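Local coordinates for aldehyde reductase YahK (Escherichia coli, PDB 1UUF), which reduces a wide range of aldehydes to their primary alcohols with a strong preference for NADPH, and binds two zinc ions in each subunit, at residues Glu96-Ala99 against Pro100-Val104; Glu117-Asp121 against Gly122-Tyr126; Gly207-Gly210 against Ile211-Ala214; Ile317-Thr320 against Gln321-Leu324. All coordinates share one frame; numbering follows the deposited sequence.

How the contacts relate
Of the four contacts, only contact 3, on helix 205-216 of the nucleotide-binding domain, is buried; contacts 1, 2 and 4 are partly buried. Contacts 3 and 4 repeat the same helical ladder of backbone bonds, but 207-214 adds a packed histidine-lysine pair and 317-324 a water between two carboxylates. Contact 1 is a beta turn to which an aspartate side chain adds a second bond; contact 2 is a helix end where a glycine turns the chain beside zinc. Contact 4 meets both, since Glu-124 OE1 probably accepts a hydrogen bond from Ile-317 N and Gln-321 packs on Tyr-98.

Contact 1: Glu96-Ala99 against Pro100-Val104; sequences EKYA and PGDLV
The carboxylate oxygen OD2 of Asp-102 takes the backbone N-H of Ala-99, with N and OD2 2.9 Å apart and the N-H...O angle 152°. The donor comes from above the carboxylate plane, not within it. In the reverse direction Asp-102 N gives its hydrogen to Ala-99 O at 3.1 Å, so the same two residues are bonded twice, once through a side chain and once through the backbone. The second bond closes a type II beta turn from Ala-99 to Asp-102, whose third residue, Gly-101, has a positive phi that would press a side chain against the preceding carbonyl. With chi1 at -71°, CG of Asp-102 lies beside its own backbone N and the acid folds back over the turn it closes. OD2 also sits at the edge of the Tyr-98 ring, 3.8 Å from CD2, the ring and carboxylate planes being 73° apart. Were Asp-102 an alanine, Ala-99 N would probably lose this acceptor and the start of the turn would be freer to move. Next to this polar part is an apolar one: CG1 of Val-104 meets the tyrosine obliquely, 3.5 Å from CD2 and 3.6 Å from CE2. The phenol OH is hydrogen-bonded to Val-160 O, which ties the ring at its far end, while Val-50 packs against Tyr-98 and Ile-52 against Val-104. The whole is a tight turn leading into a strand, here the entry to strand 103-106, which pairs with strand 84-91 in the GroES-like domain.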
loop_
_atom_site.group_PDB
_atom_site.type_symbol
_atom_site.label_atom_id
_atom_site.label_comp_id
_atom_site.label_asym_id
_atom_site.label_seq_id
_atom_site.Cartn_x
_atom_site.Cartn_y
_atom_site.Cartn_z
ATOM N N GLU A 96 21.261 21.096 25.794
ATOM C CA GLU A 96 20.243 21.389 26.800
ATOM C C GLU A 96 19.497 20.160 27.305
ATOM O O GLU A 96 18.894 20.191 28.376
ATOM C CB GLU A 96 19.232 22.387 26.233
ATOM C CG GLU A 96 19.866 23.543 25.480
ATOM C CD GLU A 96 18.865 24.618 25.113
ATOM O OE1 GLU A 96 18.367 25.301 26.032
ATOM O OE2 GLU A 96 18.574 24.777 23.910
ATOM N N LYS A 97 19.544 19.078 26.535
ATOM C CA LYS A 97 18.842 17.850 26.893
ATOM C C LYS A 97 19.598 16.913 27.829
ATOM O O LYS A 97 18.985 16.220 28.645
ATOM C CB LYS A 97 18.487 17.065 25.625
ATOM C CG LYS A 97 17.569 17.786 24.650
ATOM C CD LYS A 97 17.541 17.085 23.291
ATOM C CE LYS A 97 17.081 15.638 23.397
ATOM N NZ LYS A 97 17.073 14.959 22.061
ATOM N N TYR A 98 20.922 16.887 27.715
ATOM C CA TYR A 98 21.720 15.966 28.513
ATOM C C TYR A 98 22.812 16.536 29.399
ATOM O O TYR A 98 23.258 17.666 29.221
ATOM C CB TYR A 98 22.334 14.915 27.587
ATOM C CG TYR A 98 21.291 14.216 26.756
ATOM C CD1 TYR A 98 21.030 14.609 25.443
ATOM C CD2 TYR A 98 20.494 13.223 27.320
ATOM C CE1 TYR A 98 19.987 14.029 24.713
ATOM C CE2 TYR A 98 19.454 12.644 26.607
ATOM C CZ TYR A 98 19.203 13.051 25.311
ATOM O OH TYR A 98 18.140 12.500 24.635
ATOM N N ALA A 99 23.232 15.712 30.354
ATOM C CA ALA A 99 24.280 16.057 31.304
ATOM C C ALA A 99 25.111 14.810 31.603
ATOM O O ALA A 99 24.633 13.681 31.462
ATOM C CB ALA A 99 23.661 16.587 32.586
ATOM N N PRO A 100 26.372 14.995 32.015
ATOM C CA PRO A 100 27.220 13.841 32.323
ATOM C C PRO A 100 26.506 12.913 33.298
ATOM O O PRO A 100 25.866 13.377 34.244
ATOM C CB PRO A 100 28.461 14.485 32.934
ATOM C CG PRO A 100 28.549 15.781 32.190
ATOM C CD PRO A 100 27.116 16.254 32.189
ATOM N N GLY A 101 26.610 11.610 33.060
ATOM C CA GLY A 101 25.966 10.643 33.930
ATOM C C GLY A 101 24.667 10.076 33.380
ATOM O O GLY A 101 24.240 8.993 33.780
ATOM N N ASP A 102 24.034 10.802 32.464
ATOM C CA ASP A 102 22.777 10.346 31.875
ATOM C C ASP A 102 22.924 9.050 31.085
ATOM O O ASP A 102 23.948 8.815 30.444
ATOM C CB ASP A 102 22.206 11.401 30.925
ATOM C CG ASP A 102 21.667 12.617 31.645
ATOM O OD1 ASP A 102 21.541 12.582 32.888
ATOM O OD2 ASP A 102 21.354 13.609 30.952
ATOM N N LEU A 103 21.892 8.214 31.143
ATOM C CA LEU A 103 21.869 6.971 30.382
ATOM C C LEU A 103 21.233 7.380 29.061
ATOM O O LEU A 103 20.134 7.940 29.039
ATOM C CB LEU A 103 21.008 5.912 31.077
ATOM C CG LEU A 103 21.542 5.395 32.415
ATOM C CD1 LEU A 103 20.603 4.333 32.968
ATOM C CD2 LEU A 103 22.936 4.818 32.217
ATOM N N VAL A 104 21.929 7.116 27.961
ATOM C CA VAL A 104 21.433 7.510 26.647
ATOM C C VAL A 104 21.555 6.430 25.590
ATOM O O VAL A 104 22.234 5.424 25.778
ATOM C CB VAL A 104 22.191 8.742 26.125
ATOM C CG1 VAL A 104 21.836 9.971 26.956
ATOM C CG2 VAL A 104 23.691 8.480 26.179
#

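Contact 2: Glu117-Asp121 against Gly122-Tyr126; sequences EECED and GLENY. With ZN (zinc ion), chain B.
Glu-118 and Leu-123 meet where the chain turns out of its short helix, and the close packing lies here. Leu-123 N donates to Glu-118 O at 2.8 Å, and the leucine CB stands 3.4 Å from the same oxygen. One step inward, Gly-122 N reaches Cys-119 O at 3.1 Å, approaching from above the carbonyl plane. Gly-122 takes the positive phi, 78°, that reverses the chain, and a CB there would collide with Asp-121 O. Beyond the turn, CG of Glu-118 comes within 3.7 Å of CB of Tyr-126, the two side chains crossing at about a right angle. A bend at chi2 (58°) then carries the glutamate's carboxylate away from this packing. The outer side is charged rather than packed: Glu-120 is exposed, while Glu-118 and Asp-121 form salt bridges with Arg-280 of the second subunit, so this helix end also lies at the subunit interface. On the metal side, Cys-119 SG has CG of Glu-124 at 4.2 Å, a light touch, while the glutamate's carboxylate forms a salt bridge with Arg-158. Cys-119 SG binds the zinc ion, and Cys-113, Cys-116 and Cys-127 complete the four-sulfur site. The paired backbone bonds around Gly-122 are those of a Schellman motif, which ends helix 117-120 within the lobe of the second, non-catalytic zinc of this alcohol dehydrogenase family.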
loop_
_atom_site.group_PDB
_atom_site.type_symbol
_atom_site.label_atom_id
_atom_site.label_comp_id
_atom_site.label_asym_id
_atom_site.label_seq_id
_atom_site.Cartn_x
_atom_site.Cartn_y
_atom_site.Cartn_z
ATOM N N GLU A 117 10.863 18.868 4.784
ATOM C CA GLU A 117 9.565 18.503 5.332
ATOM C C GLU A 117 9.653 17.328 6.308
ATOM O O GLU A 117 9.015 17.340 7.360
ATOM C CB GLU A 117 8.592 18.164 4.202
ATOM C CG GLU A 117 7.161 17.961 4.671
ATOM C CD GLU A 117 6.204 17.703 3.522
ATOM O OE1 GLU A 117 6.171 18.523 2.579
ATOM O OE2 GLU A 117 5.482 16.685 3.561
ATOM N N GLU A 118 10.446 16.320 5.961
ATOM C CA GLU A 118 10.596 15.148 6.820
ATOM C C GLU A 118 11.207 15.489 8.177
ATOM O O GLU A 118 10.669 15.124 9.216
ATOM C CB GLU A 118 11.443 14.085 6.112
ATOM C CG GLU A 118 10.681 13.288 5.056
ATOM C CD GLU A 118 10.081 14.161 3.965
ATOM O OE1 GLU A 118 10.852 14.792 3.208
ATOM O OE2 GLU A 118 8.837 14.214 3.868
ATOM N N CYS A 119 12.332 16.193 8.170
ATOM C CA CYS A 119 12.987 16.567 9.416
ATOM C C CYS A 119 12.090 17.442 10.286
ATOM O O CYS A 119 12.029 17.264 11.502
ATOM C CB CYS A 119 14.302 17.294 9.125
ATOM S SG CYS A 119 15.614 16.204 8.524
ATOM N N GLU A 120 11.387 18.381 9.663
ATOM C CA GLU A 120 10.505 19.270 10.406
ATOM C C GLU A 120 9.304 18.527 10.987
ATOM O O GLU A 120 8.685 18.989 11.946
ATOM C CB GLU A 120 10.045 20.420 9.510
ATOM C CG GLU A 120 11.207 21.240 8.966
ATOM C CD GLU A 120 10.760 22.479 8.224
ATOM O OE1 GLU A 120 9.898 22.358 7.327
ATOM O OE2 GLU A 120 11.279 23.574 8.536
ATOM N N ASP A 121 8.977 17.376 10.410
ATOM C CA ASP A 121 7.859 16.575 10.899
ATOM C C ASP A 121 8.322 15.518 11.897
ATOM O O ASP A 121 7.532 14.674 12.320
ATOM C CB ASP A 121 7.136 15.872 9.743
ATOM C CG ASP A 121 6.335 16.826 8.881
ATOM O OD1 ASP A 121 5.964 17.910 9.378
ATOM O OD2 ASP A 121 6.057 16.482 7.712
ATOM N N GLY A 122 9.599 15.553 12.267
ATOM C CA GLY A 122 10.107 14.568 13.209
ATOM C C GLY A 122 10.355 13.224 12.543
ATOM O O GLY A 122 10.329 12.176 13.196
ATOM N N LEU A 123 10.594 13.254 11.237
ATOM C CA LEU A 123 10.855 12.038 10.477
ATOM C C LEU A 123 12.242 12.108 9.842
ATOM O O LEU A 123 12.396 11.948 8.632
ATOM C CB LEU A 123 9.783 11.853 9.395
ATOM C CG LEU A 123 8.360 11.635 9.912
ATOM C CD1 LEU A 123 7.390 11.611 8.743
ATOM C CD2 LEU A 123 8.286 10.328 10.698
ATOM N N GLU A 124 13.252 12.349 10.670
ATOM C CA GLU A 124 14.623 12.445 10.182
ATOM C C GLU A 124 15.049 11.169 9.461
ATOM O O GLU A 124 15.968 11.192 8.643
ATOM C CB GLU A 124 15.576 12.735 11.343
ATOM C CG GLU A 124 15.274 14.041 12.062
ATOM C CD GLU A 124 14.365 13.874 13.273
ATOM O OE1 GLU A 124 13.620 12.871 13.356
ATOM O OE2 GLU A 124 14.388 14.768 14.143
ATOM N N ASN A 125 14.372 10.062 9.761
ATOM C CA ASN A 125 14.679 8.777 9.137
ATOM C C ASN A 125 14.353 8.749 7.641
ATOM O O ASN A 125 14.922 7.954 6.887
ATOM C CB ASN A 125 13.931 7.646 9.864
ATOM C CG ASN A 125 12.427 7.887 9.956
ATOM O OD1 ASN A 125 11.976 8.993 10.251
ATOM N ND2 ASN A 125 11.644 6.833 9.732
ATOM N N TYR A 126 13.443 9.622 7.214
ATOM C CA TYR A 126 13.062 9.689 5.809
ATOM C C TYR A 126 13.695 10.877 5.089
ATOM O O TYR A 126 13.350 11.183 3.949
ATOM C CB TYR A 126 11.536 9.739 5.682
ATOM C CG TYR A 126 10.876 8.448 6.121
ATOM C CD1 TYR A 126 9.916 8.436 7.132
ATOM C CD2 TYR A 126 11.249 7.230 5.553
ATOM C CE1 TYR A 126 9.347 7.239 7.572
ATOM C CE2 TYR A 126 10.691 6.029 5.982
ATOM C CZ TYR A 126 9.746 6.039 6.994
ATOM O OH TYR A 126 9.235 4.845 7.444
HETATM ZN ZN ZN B . 15.983 16.629 6.141
#

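Contact 3: Gly207-Gly210 against Ile211-Ala214; sequences GHMG and IKLA
His-208 and Lys-212, one helical turn apart, meet through carbon: CE of the lysine lies 3.5 Å from CD2 of the ring, approaching obliquely. Nearer the backbone, the lysine CG passes 3.3 Å from His-208 O, the acceptor of the lysine's own N-H at 3.1 Å. The aliphatic chain, extended as far as CE, thus runs past that carbonyl and bends only at chi4 (-84°). Alongside, Met-209 curls at chi2 and chi3, putting SD 4.0 Å from CD of Lys-212 and CE 4.0 Å from CG of Leu-213. Ile-211 CG1 lies 3.3 Å from Gly-207 O, the acceptor of the isoleucine's N-H. Further out, partners fix the polar ends. ND1 of His-208 bonds to Gly-205 O and NE2 to Asp-335 N, while Lys-212 NZ pairs with Asp-335 and bonds to Val-333 O. Helix 176-189 covers Met-209 and Leu-213, and helix 231-237 packs on His-208, Ile-211 and Lys-212. Gly-207 is consistent with the last glycine of a Rossmann-type GxGxxG pattern, on the helix that joins strands 197-201 and 220-225. A methionine in place of Lys-212 would probably leave Asp-335 without its charged mate and Val-333 O without this donor. With ND1 and NE2 each hydrogen-bonded to backbone, the imidazole is held against rotation; the lysine meets it with hydrocarbon and carries its charge onward to Asp-335.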
loop_
_atom_site.group_PDB
_atom_site.type_symbol
_atom_site.label_atom_id
_atom_site.label_comp_id
_atom_site.label_asym_id
_atom_site.label_seq_id
_atom_site.Cartn_x
_atom_site.Cartn_y
_atom_site.Cartn_z
ATOM N N GLY A 207 10.923 -9.686 14.592
ATOM C CA GLY A 207 9.673 -10.329 14.946
ATOM C C GLY A 207 9.385 -10.379 16.435
ATOM O O GLY A 207 8.263 -10.095 16.865
ATOM N N HIS A 208 10.383 -10.738 17.237
ATOM C CA HIS A 208 10.148 -10.827 18.670
ATOM C C HIS A 208 9.788 -9.465 19.265
ATOM O O HIS A 208 8.991 -9.389 20.201
ATOM C CB HIS A 208 11.345 -11.509 19.378
ATOM C CG HIS A 208 12.292 -10.580 20.077
ATOM N ND1 HIS A 208 13.155 -9.742 19.406
ATOM C CD2 HIS A 208 12.565 -10.422 21.395
ATOM C CE1 HIS A 208 13.922 -9.111 20.278
ATOM N NE2 HIS A 208 13.584 -9.506 21.493
ATOM N N MET A 209 10.329 -8.386 18.703
ATOM C CA MET A 209 9.996 -7.051 19.198
ATOM C C MET A 209 8.603 -6.663 18.719
ATOM O O MET A 209 7.854 -5.997 19.434
ATOM C CB MET A 209 11.002 -6.003 18.712
ATOM C CG MET A 209 12.333 -6.007 19.450
ATOM S SD MET A 209 12.168 -6.058 21.257
ATOM C CE MET A 209 10.950 -4.780 21.575
ATOM N N GLY A 210 8.257 -7.076 17.503
ATOM C CA GLY A 210 6.941 -6.757 16.969
ATOM C C GLY A 210 5.845 -7.383 17.814
ATOM O O GLY A 210 4.810 -6.766 18.079
ATOM N N ILE A 211 6.070 -8.617 18.249
ATOM C CA ILE A 211 5.092 -9.311 19.078
ATOM C C ILE A 211 4.996 -8.638 20.447
ATOM O O ILE A 211 3.905 -8.328 20.921
ATOM C CB ILE A 211 5.478 -10.794 19.243
ATOM C CG1 ILE A 211 5.441 -11.478 17.873
ATOM C CG2 ILE A 211 4.525 -11.486 20.213
ATOM C CD1 ILE A 211 5.951 -12.907 17.877
ATOM N N LYS A 212 6.144 -8.411 21.079
ATOM C CA LYS A 212 6.176 -7.762 22.386
ATOM C C LYS A 212 5.454 -6.418 22.362
ATOM O O LYS A 212 4.633 -6.115 23.235
ATOM C CB LYS A 212 7.621 -7.509 22.825
ATOM C CG LYS A 212 8.385 -8.713 23.335
ATOM C CD LYS A 212 9.854 -8.328 23.519
ATOM C CE LYS A 212 10.673 -9.414 24.195
ATOM N NZ LYS A 212 10.552 -9.356 25.680
ATOM N N LEU A 213 5.768 -5.605 21.361
ATOM C CA LEU A 213 5.178 -4.278 21.262
ATOM C C LEU A 213 3.705 -4.273 20.877
ATOM O O LEU A 213 2.920 -3.520 21.451
ATOM C CB LEU A 213 5.987 -3.424 20.281
ATOM C CG LEU A 213 7.439 -3.183 20.711
ATOM C CD1 LEU A 213 8.185 -2.462 19.596
ATOM C CD2 LEU A 213 7.479 -2.361 21.990
ATOM N N ALA A 214 3.326 -5.102 19.911
ATOM C CA ALA A 214 1.927 -5.158 19.492
ATOM C C ALA A 214 1.081 -5.611 20.677
ATOM O O ALA A 214 -0.035 -5.130 20.879
ATOM C CB ALA A 214 1.760 -6.127 18.325
#

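Contact 4: Ile317-Thr320 against Gln321-Leu324; sequences IPET and QEML
Glu-319 and Glu-322 share a water, which donates to OE2 of the first at 2.7 Å and to OE1 of the second at 2.8 Å. Glu-319 OE2 and Glu-322 OE1 themselves stay 4.6 Å apart, and the water between them probably eases the closeness of like charges. Each acid has another donor: Ser-185 OG bonds to Glu-319 OE1 and Tyr-184 OH to Glu-322 OE1, both from helix 176-189. In each glutamate CG stands opposite the backbone N (chi1 -176° and -179°), and the two chains reach the water from successive turns. The backbone is satisfied in the same regular way along the first turns of helix 317-330, which follows the last strand of the Rossmann sheet, 308-311, and packs on strand 161-162 and helix 176-189: Gln-321 N bonds to Ile-317 O at 2.9 Å, and Glu-322, Met-323 and Leu-324 repeat the i to i+4 pattern. Met-323 N is held by Glu-319 O at 2.8 Å. On the buried flank, CE of Met-323 lies beside CG2 of Thr-320 at 4.1 Å, the two side chains pointing the same way. Thr-320 OG1 is hydrogen-bonded to Gly-316 O, one turn back. The amide of Gln-321 is engaged at both ends, OE1 by Arg-162 N and NE2 by Asp-325 OD1.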
loop_
_atom_site.group_PDB
_atom_site.type_symbol
_atom_site.label_atom_id
_atom_site.label_comp_id
_atom_site.label_asym_id
_atom_site.label_seq_id
_atom_site.Cartn_x
_atom_site.Cartn_y
_atom_site.Cartn_z
ATOM N N ILE A 317 13.375 10.620 15.319
ATOM C CA ILE A 317 13.863 10.710 16.689
ATOM C C ILE A 317 12.746 10.866 17.725
ATOM O O ILE A 317 12.726 10.148 18.726
ATOM C CB ILE A 317 14.890 11.852 16.853
ATOM C CG1 ILE A 317 16.048 11.655 15.864
ATOM C CG2 ILE A 317 15.453 11.843 18.273
ATOM C CD1 ILE A 317 16.843 10.372 16.075
ATOM N N PRO A 318 11.804 11.799 17.503
ATOM C CA PRO A 318 10.723 11.967 18.479
ATOM C C PRO A 318 10.007 10.659 18.815
ATOM O O PRO A 318 9.733 10.381 19.982
ATOM C CB PRO A 318 9.800 12.973 17.798
ATOM C CG PRO A 318 10.760 13.826 17.040
ATOM C CD PRO A 318 11.704 12.811 16.436
ATOM N N GLU A 319 9.706 9.856 17.798
ATOM C CA GLU A 319 9.014 8.596 18.047
ATOM C C GLU A 319 9.917 7.575 18.722
ATOM O O GLU A 319 9.443 6.738 19.489
ATOM C CB GLU A 319 8.457 8.007 16.750
ATOM C CG GLU A 319 7.651 6.739 16.982
ATOM C CD GLU A 319 6.899 6.293 15.748
ATOM O OE1 GLU A 319 7.536 6.163 14.684
ATOM O OE2 GLU A 319 5.672 6.069 15.845
ATOM N N THR A 320 11.213 7.627 18.429
ATOM C CA THR A 320 12.149 6.706 19.056
ATOM C C THR A 320 12.154 7.020 20.552
ATOM O O THR A 320 12.207 6.121 21.380
ATOM C CB THR A 320 13.574 6.862 18.474
ATOM O OG1 THR A 320 13.524 6.680 17.055
ATOM C CG2 THR A 320 14.515 5.808 19.057
ATOM N N GLN A 321 12.089 8.305 20.896
ATOM C CA GLN A 321 12.061 8.693 22.302
ATOM C C GLN A 321 10.754 8.239 22.947
ATOM O O GLN A 321 10.746 7.765 24.082
ATOM C CB GLN A 321 12.193 10.209 22.460
ATOM C CG GLN A 321 12.306 10.638 23.924
ATOM C CD GLN A 321 13.541 10.062 24.596
ATOM O OE1 GLN A 321 14.661 10.477 24.309
ATOM N NE2 GLN A 321 13.341 9.093 25.488
ATOM N N GLU A 322 9.653 8.394 22.219
ATOM C CA GLU A 322 8.342 7.989 22.716
ATOM C C GLU A 322 8.366 6.494 23.006
ATOM O O GLU A 322 7.857 6.033 24.030
ATOM C CB GLU A 322 7.266 8.283 21.668
ATOM C CG GLU A 322 5.853 7.922 22.106
ATOM C CD GLU A 322 4.854 8.012 20.969
ATOM O OE1 GLU A 322 4.668 7.007 20.249
ATOM O OE2 GLU A 322 4.260 9.096 20.789
ATOM N N MET A 323 8.961 5.739 22.089
ATOM C CA MET A 323 9.054 4.295 22.238
ATOM C C MET A 323 9.838 3.922 23.488
ATOM O O MET A 323 9.425 3.058 24.255
ATOM C CB MET A 323 9.737 3.679 21.019
ATOM C CG MET A 323 9.939 2.184 21.148
ATOM S SD MET A 323 11.185 1.583 20.014
ATOM C CE MET A 323 12.644 2.496 20.602
ATOM N N LEU A 324 10.979 4.573 23.688
ATOM C CA LEU A 324 11.800 4.287 24.856
ATOM C C LEU A 324 11.049 4.579 26.154
ATOM O O LEU A 324 11.139 3.809 27.113
ATOM C CB LEU A 324 13.097 5.098 24.792
ATOM C CG LEU A 324 14.077 4.573 23.738
ATOM C CD1 LEU A 324 15.234 5.539 23.562
ATOM C CD2 LEU A 324 14.586 3.198 24.154
HETATM O O HOH W 1 3.944 7.300 17.544
#